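Local coordinates for pentatricopeptide repeat-containing protein 10, chloroplastic (Zea mays, PDB 4M59), which binds two similar intergenic RNA elements in the chloroplast, near atpH and psaJ, and acts as a barrier to RNA decay, so stabilising the transcripts, at residues T319-L324 against N351-N356; S331-M336 against L359-K364; Y370-L375 against A395-C400. The protein carries 4 engineered substitutions. All blocks are in the same frame, centred on the assembly; numbering follows the deposited sequence.

Contact 1: residues T319-L324 against N351-N356; sequences TYNLVL and NRVTWN
N321 and T354 meet nearly at right angles, the amide of the one running across the line of the other's side chain. The asparagine holds CG beside its backbone N (chi1 -57°), which directs the amide toward the other of two nearly parallel helices. Its ND2 donates to T354 OG1, modelled at 2.5 Å; so short a bond, to a hydroxyl that is itself crowded in the model, leaves its length and detail doubtful. The other branch of the amide, OD1, lies 3.8 Å from V353 CB. The threonine has two roles: while OG1 takes the amide, its methyl CG2 reaches the adjacent turn and packs on L324 CD1 at 4.1 Å. One polar bond and one methyl contact thus bridge helices whose local axes run 9.5 Å apart at only 12°, with the alpha carbons of N321 and T354 closest. N351 occupies the N-cap position of helix 352-359. The arrangement belongs to the alpha-solenoid of pentatricopeptide repeats, joining helices of the predicted eighth and ninth repeats. T594 and S560 of the second subunit pack on L322 and V353, and helix 333-346 packs against both segments, its M339 and M343 on Y320 and its L340 on W355.

Contact 2: residues S331-M336 against L359-K364; sequences SRFTVM and LAVSGK. Engineered in segment 359-364: S362 (natural residue Cys). With nucleotides of chain C.
The ring of F333 receives V361 at its edge: CG2 lies in the ring plane, 3.2 Å from CE1, and the two side chains cross at about a right angle. One face of the ring has S331 O 3.2 Å above it, offset toward the rim; on the opposite face Y370 of helix 367-380 stacks. The valine reaches the edge because CG2 stands anti to the backbone N. From there CG2 also touches S331 CA at 3.5 Å and M336 SD at 4.3 Å. With an alanine at F333, V361 CG2 is likely to lose its ring edge and Y370 its stacking partner. In the pentatricopeptide-repeat solenoid this joins the start of helix 333-346 (predicted repeat 8) to the loop after helix 352-359 (predicted repeat 9). S331, closing a Schellman motif, sets CB against S362 O at 3.5 Å. The bent chain of K364 passes by S331 OG, its ammonium at most weakly attracted to the ring. The engineered S362 turns OG to G328 O, and R399 of helix 387-400 bonds V361 O. K364 CA is 3.6 Å from C4 of U8 of chain C. No hydrogen bond joins the segments: the fit is van der Waals contact, mainly apolar, with S331 and carbonyl groups packed in rather than bonded across.

Contact 3: residues Y370-L375 against A395-C400; sequences YVTRVL and AAYGRC. With PO4 (phosphate ion), chain E.
Y397 leans its ring toward V371 and T372 through an unusual first torsion (chi1 -95°), off the staggered positions, while V371 puts CG1 anti to the backbone N (chi1 -177°), a torsion that lays CG1 over the ring face. The setting is the antiparallel helix packing of a pentatricopeptide-repeat solenoid: helices 367-380 and 387-400, from the predicted ninth and tenth repeats, run 10.4 Å apart locally at 164°. CG1 of the valine makes a CH-pi contact over one face of Y397, 4.0 Å from the ring centroid. L375 CD2 approaches obliquely, 4.0 Å from Y397 CE2. At the ring's edge, in plane, stands T372 OG1, hydrogen-bonded to Y397 OH; either hydroxyl could donate, and the modelled 2.3 Å is too short to be taken literally. T372 OG1 also bonds E368 O one turn back, so the phenol joins a pair already tied to the helix backbone. On the outward side R373, held by D369 and E376, makes a weak bond from NH2 to O1 of a phosphate ion, probably from the crystallisation liquor, which R121 of the second subunit also binds. Beside the aromatic group the valine's other methyl completes the seam, V371 CG2 lying 4.1 Å from A396 CB.

In the fold
Three ways of joining parts of neighbouring repeats appear along one short run of the solenoid. Contacts 1 and 2 both tie predicted repeat 8 to repeat 9, while contact 3 ties repeat 9 to repeat 10. Contacts 1 and 3 are buried helix pairs, contact 1 nearly parallel and contact 3 antiparallel; each combines apolar packing with a side-chain hydrogen bond modelled too short for its length to be trusted. Contact 2, helix against loop, is only partly buried, lacks such bonds and borders the RNA, whereas contact 1 keeps about 12 Å from it, nearest atoms compared. The three touch: M336 CE packs on L324 O, W355 meets V374, and R399 of contact 3 reaches the loop backbone of contact 2.

Contact 1: residues T319-L324 against N351-N356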
loop_
_atom_site.group_PDB
_atom_site.type_symbol
_atom_site.label_atom_id
_atom_site.label_comp_id
_atom_site.label_asym_id
_atom_site.label_seq_id
_atom_site.Cartn_x
_atom_site.Cartn_y
_atom_site.Cartn_z
ATOM N N THR A 319 4.691 24.669 -0.994
ATOM C CA THR A 319 3.343 24.494 -1.492
ATOM C C THR A 319 3.355 23.786 -2.839
ATOM O O THR A 319 2.572 22.886 -3.085
ATOM C CB THR A 319 2.660 25.844 -1.644
ATOM O OG1 THR A 319 2.854 26.608 -0.457
ATOM C CG2 THR A 319 1.200 25.658 -1.872
ATOM N N TYR A 320 4.269 24.193 -3.705
ATOM C CA TYR A 320 4.389 23.592 -5.015
ATOM C C TYR A 320 4.828 22.143 -4.947
ATOM O O TYR A 320 4.260 21.309 -5.624
ATOM C CB TYR A 320 5.348 24.400 -5.879
ATOM C CG TYR A 320 4.702 25.469 -6.727
ATOM C CD1 TYR A 320 3.923 25.137 -7.811
ATOM C CD2 TYR A 320 4.902 26.806 -6.474
ATOM C CE1 TYR A 320 3.346 26.096 -8.594
ATOM C CE2 TYR A 320 4.328 27.768 -7.251
ATOM C CZ TYR A 320 3.550 27.404 -8.307
ATOM O OH TYR A 320 2.970 28.354 -9.097
ATOM N N ASN A 321 5.840 21.840 -4.141
ATOM C CA ASN A 321 6.301 20.466 -4.002
ATOM C C ASN A 321 5.188 19.576 -3.534
ATOM O O ASN A 321 5.092 18.425 -3.916
ATOM C CB ASN A 321 7.417 20.359 -2.979
ATOM C CG ASN A 321 8.571 21.228 -3.291
ATOM O OD1 ASN A 321 9.333 21.596 -2.418
ATOM N ND2 ASN A 321 8.720 21.560 -4.555
ATOM N N LEU A 322 4.363 20.131 -2.670
ATOM C CA LEU A 322 3.230 19.433 -2.132
ATOM C C LEU A 322 2.344 19.011 -3.274
ATOM O O LEU A 322 1.917 17.872 -3.349
ATOM C CB LEU A 322 2.492 20.376 -1.192
ATOM C CG LEU A 322 1.270 19.947 -0.407
ATOM C CD1 LEU A 322 1.353 20.598 0.924
ATOM C CD2 LEU A 322 -0.010 20.376 -1.081
ATOM N N VAL A 323 2.092 19.938 -4.184
ATOM C CA VAL A 323 1.216 19.690 -5.310
ATOM C C VAL A 323 1.846 18.722 -6.290
ATOM O O VAL A 323 1.186 17.857 -6.838
ATOM C CB VAL A 323 0.900 20.983 -6.042
ATOM C CG1 VAL A 323 -0.090 20.733 -7.133
ATOM C CG2 VAL A 323 0.349 21.987 -5.086
ATOM N N LEU A 324 3.141 18.875 -6.498
ATOM C CA LEU A 324 3.874 18.008 -7.395
ATOM C C LEU A 324 3.843 16.580 -6.910
ATOM O O LEU A 324 3.658 15.657 -7.690
ATOM C CB LEU A 324 5.313 18.494 -7.533
ATOM C CG LEU A 324 5.460 19.822 -8.260
ATOM C CD1 LEU A 324 6.838 20.357 -8.135
ATOM C CD2 LEU A 324 5.116 19.652 -9.699
ATOM N N ASN A 351 13.894 23.498 -5.318
ATOM C CA ASN A 351 14.911 23.109 -4.385
ATOM C C ASN A 351 15.197 21.645 -4.562
ATOM O O ASN A 351 14.643 21.012 -5.433
ATOM C CB ASN A 351 14.457 23.400 -2.963
ATOM C CG ASN A 351 13.035 22.993 -2.709
ATOM O OD1 ASN A 351 12.446 23.364 -1.705
ATOM N ND2 ASN A 351 12.470 22.233 -3.622
ATOM N N ARG A 352 16.084 21.109 -3.727
ATOM C CA ARG A 352 16.481 19.708 -3.813
ATOM C C ARG A 352 15.294 18.787 -3.576
ATOM O O ARG A 352 15.334 17.598 -3.888
ATOM C CB ARG A 352 17.583 19.400 -2.796
ATOM C CG ARG A 352 18.642 20.482 -2.678
ATOM C CD ARG A 352 18.516 21.244 -1.368
ATOM N NE ARG A 352 19.620 20.958 -0.457
ATOM C CZ ARG A 352 19.915 21.688 0.614
ATOM N NH1 ARG A 352 19.186 22.752 0.914
ATOM N NH2 ARG A 352 20.939 21.351 1.387
ATOM N N VAL A 353 14.235 19.357 -3.014
ATOM C CA VAL A 353 13.037 18.621 -2.682
ATOM C C VAL A 353 12.132 18.613 -3.875
ATOM O O VAL A 353 11.457 17.643 -4.145
ATOM C CB VAL A 353 12.299 19.306 -1.554
ATOM C CG1 VAL A 353 11.152 18.459 -1.104
ATOM C CG2 VAL A 353 13.237 19.567 -0.411
ATOM N N THR A 354 12.132 19.729 -4.582
ATOM C CA THR A 354 11.358 19.869 -5.788
ATOM C C THR A 354 11.813 18.864 -6.807
ATOM O O THR A 354 11.016 18.134 -7.345
ATOM C CB THR A 354 11.507 21.259 -6.346
ATOM O OG1 THR A 354 10.962 22.192 -5.417
ATOM C CG2 THR A 354 10.770 21.379 -7.632
ATOM N N TRP A 355 13.112 18.802 -7.048
ATOM C CA TRP A 355 13.646 17.879 -8.025
ATOM C C TRP A 355 13.417 16.431 -7.655
ATOM O O TRP A 355 13.056 15.621 -8.490
ATOM C CB TRP A 355 15.129 18.117 -8.213
ATOM C CG TRP A 355 15.428 19.468 -8.661
ATOM C CD1 TRP A 355 16.180 20.375 -8.027
ATOM C CD2 TRP A 355 14.965 20.086 -9.851
ATOM N NE1 TRP A 355 16.229 21.529 -8.741
ATOM C CE2 TRP A 355 15.489 21.369 -9.875
ATOM C CE3 TRP A 355 14.162 19.676 -10.904
ATOM C CZ2 TRP A 355 15.235 22.246 -10.899
ATOM C CZ3 TRP A 355 13.914 20.545 -11.914
ATOM C CH2 TRP A 355 14.445 21.811 -11.910
ATOM N N ASN A 356 13.689 16.109 -6.395
ATOM C CA ASN A 356 13.560 14.743 -5.907
ATOM C C ASN A 356 12.115 14.281 -5.992
ATOM O O ASN A 356 11.836 13.113 -6.258
ATOM C CB ASN A 356 14.062 14.638 -4.467
ATOM C CG ASN A 356 14.749 13.316 -4.184
ATOM O OD1 ASN A 356 14.133 12.253 -4.262
ATOM N ND2 ASN A 356 16.032 13.378 -3.853
#

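Contact 2: residues S331-M336 against L359-K364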
loop_
_atom_site.group_PDB
_atom_site.type_symbol
_atom_site.label_atom_id
_atom_site.label_comp_id
_atom_site.label_asym_id
_atom_site.label_seq_id
_atom_site.Cartn_x
_atom_site.Cartn_y
_atom_site.Cartn_z
ATOM N N SER A 331 1.661 10.252 -11.689
ATOM C CA SER A 331 2.627 10.341 -12.762
ATOM C C SER A 331 2.130 11.225 -13.873
ATOM O O SER A 331 2.259 10.901 -15.039
ATOM C CB SER A 331 2.920 8.963 -13.322
ATOM O OG SER A 331 1.828 8.521 -14.091
ATOM N N ARG A 332 1.553 12.355 -13.507
ATOM C CA ARG A 332 1.020 13.259 -14.506
ATOM C C ARG A 332 2.128 14.135 -15.031
ATOM O O ARG A 332 2.206 15.310 -14.717
ATOM C CB ARG A 332 -0.140 14.078 -13.935
ATOM C CG ARG A 332 -1.464 13.307 -13.918
ATOM C CD ARG A 332 -2.357 13.680 -12.753
ATOM N NE ARG A 332 -3.245 14.805 -13.030
ATOM C CZ ARG A 332 -4.557 14.705 -13.182
ATOM N NH1 ARG A 332 -5.281 15.785 -13.428
ATOM N NH2 ARG A 332 -5.147 13.528 -13.087
ATOM N N PHE A 333 2.997 13.537 -15.839
ATOM C CA PHE A 333 4.208 14.185 -16.328
ATOM C C PHE A 333 4.018 15.593 -16.893
ATOM O O PHE A 333 4.605 16.552 -16.394
ATOM C CB PHE A 333 4.903 13.301 -17.364
ATOM C CG PHE A 333 5.134 11.894 -16.897
ATOM C CD1 PHE A 333 5.386 11.628 -15.561
ATOM C CD2 PHE A 333 5.098 10.837 -17.790
ATOM C CE1 PHE A 333 5.598 10.336 -15.128
ATOM C CE2 PHE A 333 5.312 9.541 -17.363
ATOM C CZ PHE A 333 5.560 9.289 -16.027
ATOM N N THR A 334 3.216 15.718 -17.947
ATOM C CA THR A 334 3.114 16.978 -18.657
ATOM C C THR A 334 2.718 18.139 -17.774
ATOM O O THR A 334 3.271 19.218 -17.881
ATOM C CB THR A 334 2.133 16.856 -19.795
ATOM O OG1 THR A 334 2.571 15.814 -20.670
ATOM C CG2 THR A 334 2.077 18.129 -20.567
ATOM N N VAL A 335 1.756 17.906 -16.895
ATOM C CA VAL A 335 1.297 18.929 -15.968
ATOM C C VAL A 335 2.338 19.212 -14.896
ATOM O O VAL A 335 2.506 20.343 -14.464
ATOM C CB VAL A 335 -0.039 18.520 -15.325
ATOM C CG1 VAL A 335 -0.188 19.114 -13.961
ATOM C CG2 VAL A 335 -1.186 18.940 -16.199
ATOM N N MET A 336 3.051 18.179 -14.478
ATOM C CA MET A 336 4.149 18.361 -13.558
ATOM C C MET A 336 5.172 19.302 -14.160
ATOM O O MET A 336 5.692 20.179 -13.496
ATOM C CB MET A 336 4.774 17.018 -13.219
ATOM C CG MET A 336 3.898 16.131 -12.383
ATOM S SD MET A 336 4.537 14.495 -12.103
ATOM C CE MET A 336 5.695 14.829 -10.812
ATOM N N LEU A 359 11.425 13.323 -9.501
ATOM C CA LEU A 359 12.018 12.086 -9.973
ATOM C C LEU A 359 11.534 10.881 -9.192
ATOM O O LEU A 359 11.926 9.755 -9.466
ATOM C CB LEU A 359 13.530 12.159 -9.881
ATOM C CG LEU A 359 14.174 13.353 -10.544
ATOM C CD1 LEU A 359 15.619 13.329 -10.224
ATOM C CD2 LEU A 359 13.965 13.268 -12.011
ATOM N N ALA A 360 10.683 11.125 -8.214
ATOM C CA ALA A 360 10.143 10.056 -7.408
ATOM C C ALA A 360 8.864 9.574 -8.035
ATOM O O ALA A 360 8.025 8.982 -7.375
ATOM C CB ALA A 360 9.875 10.547 -6.034
ATOM N N VAL A 361 8.703 9.876 -9.318
ATOM C CA VAL A 361 7.458 9.616 -10.027
ATOM C C VAL A 361 7.183 8.129 -10.203
ATOM O O VAL A 361 8.091 7.302 -10.143
ATOM C CB VAL A 361 7.433 10.313 -11.398
ATOM C CG1 VAL A 361 8.306 9.570 -12.395
ATOM C CG2 VAL A 361 6.004 10.435 -11.908
ATOM N N SER A 362 5.914 7.801 -10.419
ATOM C CA SER A 362 5.488 6.418 -10.589
ATOM C C SER A 362 5.791 5.919 -11.996
ATOM O O SER A 362 5.400 6.542 -12.981
ATOM C CB SER A 362 4.000 6.286 -10.292
ATOM O OG SER A 362 3.490 7.481 -9.727
ATOM N N GLY A 363 6.485 4.791 -12.081
ATOM C CA GLY A 363 6.820 4.196 -13.359
ATOM C C GLY A 363 5.641 4.190 -14.309
ATOM O O GLY A 363 4.490 4.070 -13.883
ATOM N N LYS A 364 5.922 4.325 -15.600
ATOM C CA LYS A 364 4.871 4.359 -16.608
ATOM C C LYS A 364 5.451 4.541 -18.006
ATOM O O LYS A 364 6.660 4.444 -18.204
ATOM C CB LYS A 364 3.874 5.478 -16.301
ATOM C CG LYS A 364 2.580 5.393 -17.091
ATOM C CD LYS A 364 2.070 6.774 -17.458
ATOM C CE LYS A 364 0.853 7.151 -16.630
ATOM N NZ LYS A 364 0.007 8.163 -17.324
ATOM P P U C 8 2.006 -0.406 -9.447
ATOM O OP1 U C 8 2.422 -0.903 -8.111
ATOM O OP2 U C 8 1.310 0.901 -9.560
ATOM O "O5'" U C 8 3.290 -0.385 -10.387
ATOM C "C5'" U C 8 4.258 -1.449 -10.334
ATOM C "C4'" U C 8 5.602 -0.959 -10.819
ATOM O "O4'" U C 8 5.629 -0.996 -12.270
ATOM C "C3'" U C 8 5.972 0.463 -10.410
ATOM O "O3'" U C 8 7.330 0.547 -9.991
ATOM C "C2'" U C 8 5.686 1.284 -11.664
ATOM O "O2'" U C 8 6.535 2.407 -11.788
ATOM C "C1'" U C 8 5.974 0.277 -12.775
ATOM N N1 U C 8 5.175 0.516 -13.985
ATOM C C2 U C 8 5.812 0.427 -15.208
ATOM O O2 U C 8 6.996 0.162 -15.318
ATOM N N3 U C 8 5.008 0.662 -16.294
ATOM C C4 U C 8 3.664 0.968 -16.288
ATOM O O4 U C 8 3.078 1.151 -17.358
ATOM C C5 U C 8 3.077 1.040 -14.986
ATOM C C6 U C 8 3.833 0.817 -13.906
#

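Contact 3: residues Y370-L375 against A395-C400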
loop_
_atom_site.group_PDB
_atom_site.type_symbol
_atom_site.label_atom_id
_atom_site.label_comp_id
_atom_site.label_asym_id
_atom_site.label_seq_id
_atom_site.Cartn_x
_atom_site.Cartn_y
_atom_site.Cartn_z
ATOM N N TYR A 370 10.509 12.198 -19.717
ATOM C CA TYR A 370 10.171 13.079 -18.628
ATOM C C TYR A 370 11.397 13.343 -17.801
ATOM O O TYR A 370 11.773 14.475 -17.593
ATOM C CB TYR A 370 9.079 12.444 -17.792
ATOM C CG TYR A 370 8.866 13.035 -16.425
ATOM C CD1 TYR A 370 8.109 14.164 -16.237
ATOM C CD2 TYR A 370 9.392 12.426 -15.318
ATOM C CE1 TYR A 370 7.910 14.671 -14.993
ATOM C CE2 TYR A 370 9.195 12.932 -14.082
ATOM C CZ TYR A 370 8.459 14.044 -13.920
ATOM O OH TYR A 370 8.287 14.519 -12.663
ATOM N N VAL A 371 12.034 12.276 -17.353
ATOM C CA VAL A 371 13.232 12.378 -16.553
ATOM C C VAL A 371 14.307 13.159 -17.264
ATOM O O VAL A 371 15.039 13.916 -16.658
ATOM C CB VAL A 371 13.763 10.997 -16.226
ATOM C CG1 VAL A 371 14.963 11.094 -15.331
ATOM C CG2 VAL A 371 12.698 10.190 -15.560
ATOM N N THR A 372 14.394 12.976 -18.565
ATOM C CA THR A 372 15.346 13.721 -19.343
ATOM C C THR A 372 14.953 15.172 -19.328
ATOM O O THR A 372 15.795 16.046 -19.276
ATOM C CB THR A 372 15.386 13.217 -20.768
ATOM O OG1 THR A 372 15.648 11.815 -20.766
ATOM C CG2 THR A 372 16.478 13.895 -21.517
ATOM N N ARG A 373 13.655 15.429 -19.351
ATOM C CA ARG A 373 13.166 16.792 -19.394
ATOM C C ARG A 373 13.328 17.484 -18.063
ATOM O O ARG A 373 13.383 18.696 -18.000
ATOM C CB ARG A 373 11.711 16.820 -19.835
ATOM C CG ARG A 373 11.365 18.006 -20.679
ATOM C CD ARG A 373 12.277 18.086 -21.881
ATOM N NE ARG A 373 11.988 17.096 -22.912
ATOM C CZ ARG A 373 12.911 16.535 -23.684
ATOM N NH1 ARG A 373 14.188 16.841 -23.536
ATOM N NH2 ARG A 373 12.563 15.654 -24.596
ATOM N N VAL A 374 13.402 16.700 -16.999
ATOM C CA VAL A 374 13.623 17.215 -15.664
ATOM C C VAL A 374 15.085 17.475 -15.452
ATOM O O VAL A 374 15.483 18.520 -14.971
ATOM C CB VAL A 374 13.194 16.201 -14.618
ATOM C CG1 VAL A 374 13.624 16.642 -13.266
ATOM C CG2 VAL A 374 11.718 16.016 -14.643
ATOM N N LEU A 375 15.889 16.501 -15.828
ATOM C CA LEU A 375 17.322 16.592 -15.736
ATOM C C LEU A 375 17.849 17.741 -16.572
ATOM O O LEU A 375 18.832 18.366 -16.237
ATOM C CB LEU A 375 17.901 15.279 -16.208
ATOM C CG LEU A 375 19.396 15.085 -16.347
ATOM C CD1 LEU A 375 20.093 15.512 -15.110
ATOM C CD2 LEU A 375 19.614 13.628 -16.582
ATOM N N ALA A 395 18.399 5.890 -10.650
ATOM C CA ALA A 395 17.282 5.075 -10.219
ATOM C C ALA A 395 16.057 5.270 -11.090
ATOM O O ALA A 395 15.394 4.311 -11.457
ATOM C CB ALA A 395 16.952 5.370 -8.791
ATOM N N ALA A 396 15.753 6.516 -11.422
ATOM C CA ALA A 396 14.610 6.810 -12.275
ATOM C C ALA A 396 14.814 6.295 -13.689
ATOM O O ALA A 396 13.937 5.655 -14.239
ATOM C CB ALA A 396 14.327 8.283 -12.293
ATOM N N TYR A 397 15.978 6.584 -14.262
ATOM C CA TYR A 397 16.318 6.090 -15.589
ATOM C C TYR A 397 16.352 4.568 -15.566
ATOM O O TYR A 397 16.125 3.916 -16.585
ATOM C CB TYR A 397 17.669 6.648 -16.040
ATOM C CG TYR A 397 17.565 7.898 -16.882
ATOM C CD1 TYR A 397 16.446 8.142 -17.666
ATOM C CD2 TYR A 397 18.586 8.837 -16.890
ATOM C CE1 TYR A 397 16.347 9.283 -18.436
ATOM C CE2 TYR A 397 18.497 9.983 -17.658
ATOM C CZ TYR A 397 17.376 10.201 -18.429
ATOM O OH TYR A 397 17.283 11.340 -19.196
ATOM N N GLY A 398 16.641 4.011 -14.396
ATOM C CA GLY A 398 16.662 2.579 -14.219
ATOM C C GLY A 398 15.288 2.027 -13.971
ATOM O O GLY A 398 15.015 0.867 -14.214
ATOM N N ARG A 399 14.414 2.886 -13.487
ATOM C CA ARG A 399 13.058 2.497 -13.154
ATOM C C ARG A 399 12.167 2.458 -14.384
ATOM O O ARG A 399 11.242 1.666 -14.462
ATOM C CB ARG A 399 12.506 3.464 -12.123
ATOM C CG ARG A 399 11.230 3.038 -11.481
ATOM C CD ARG A 399 11.246 3.402 -10.022
ATOM N NE ARG A 399 11.827 4.710 -9.779
ATOM C CZ ARG A 399 11.140 5.837 -9.806
ATOM N NH1 ARG A 399 9.846 5.813 -10.075
ATOM N NH2 ARG A 399 11.748 6.987 -9.570
ATOM N N CYS A 400 12.450 3.306 -15.348
ATOM C CA CYS A 400 11.727 3.296 -16.593
ATOM C C CYS A 400 12.357 2.314 -17.539
ATOM O O CYS A 400 11.741 1.826 -18.445
ATOM C CB CYS A 400 11.687 4.682 -17.205
ATOM S SG CYS A 400 13.158 5.569 -17.274
HETATM P P PO4 E . 12.941 13.568 -28.503
HETATM O O1 PO4 E . 12.831 14.606 -27.414
HETATM O O2 PO4 E . 11.689 12.725 -28.523
HETATM O O3 PO4 E . 13.108 14.254 -29.838
HETATM O O4 PO4 E . 14.137 12.685 -28.239
#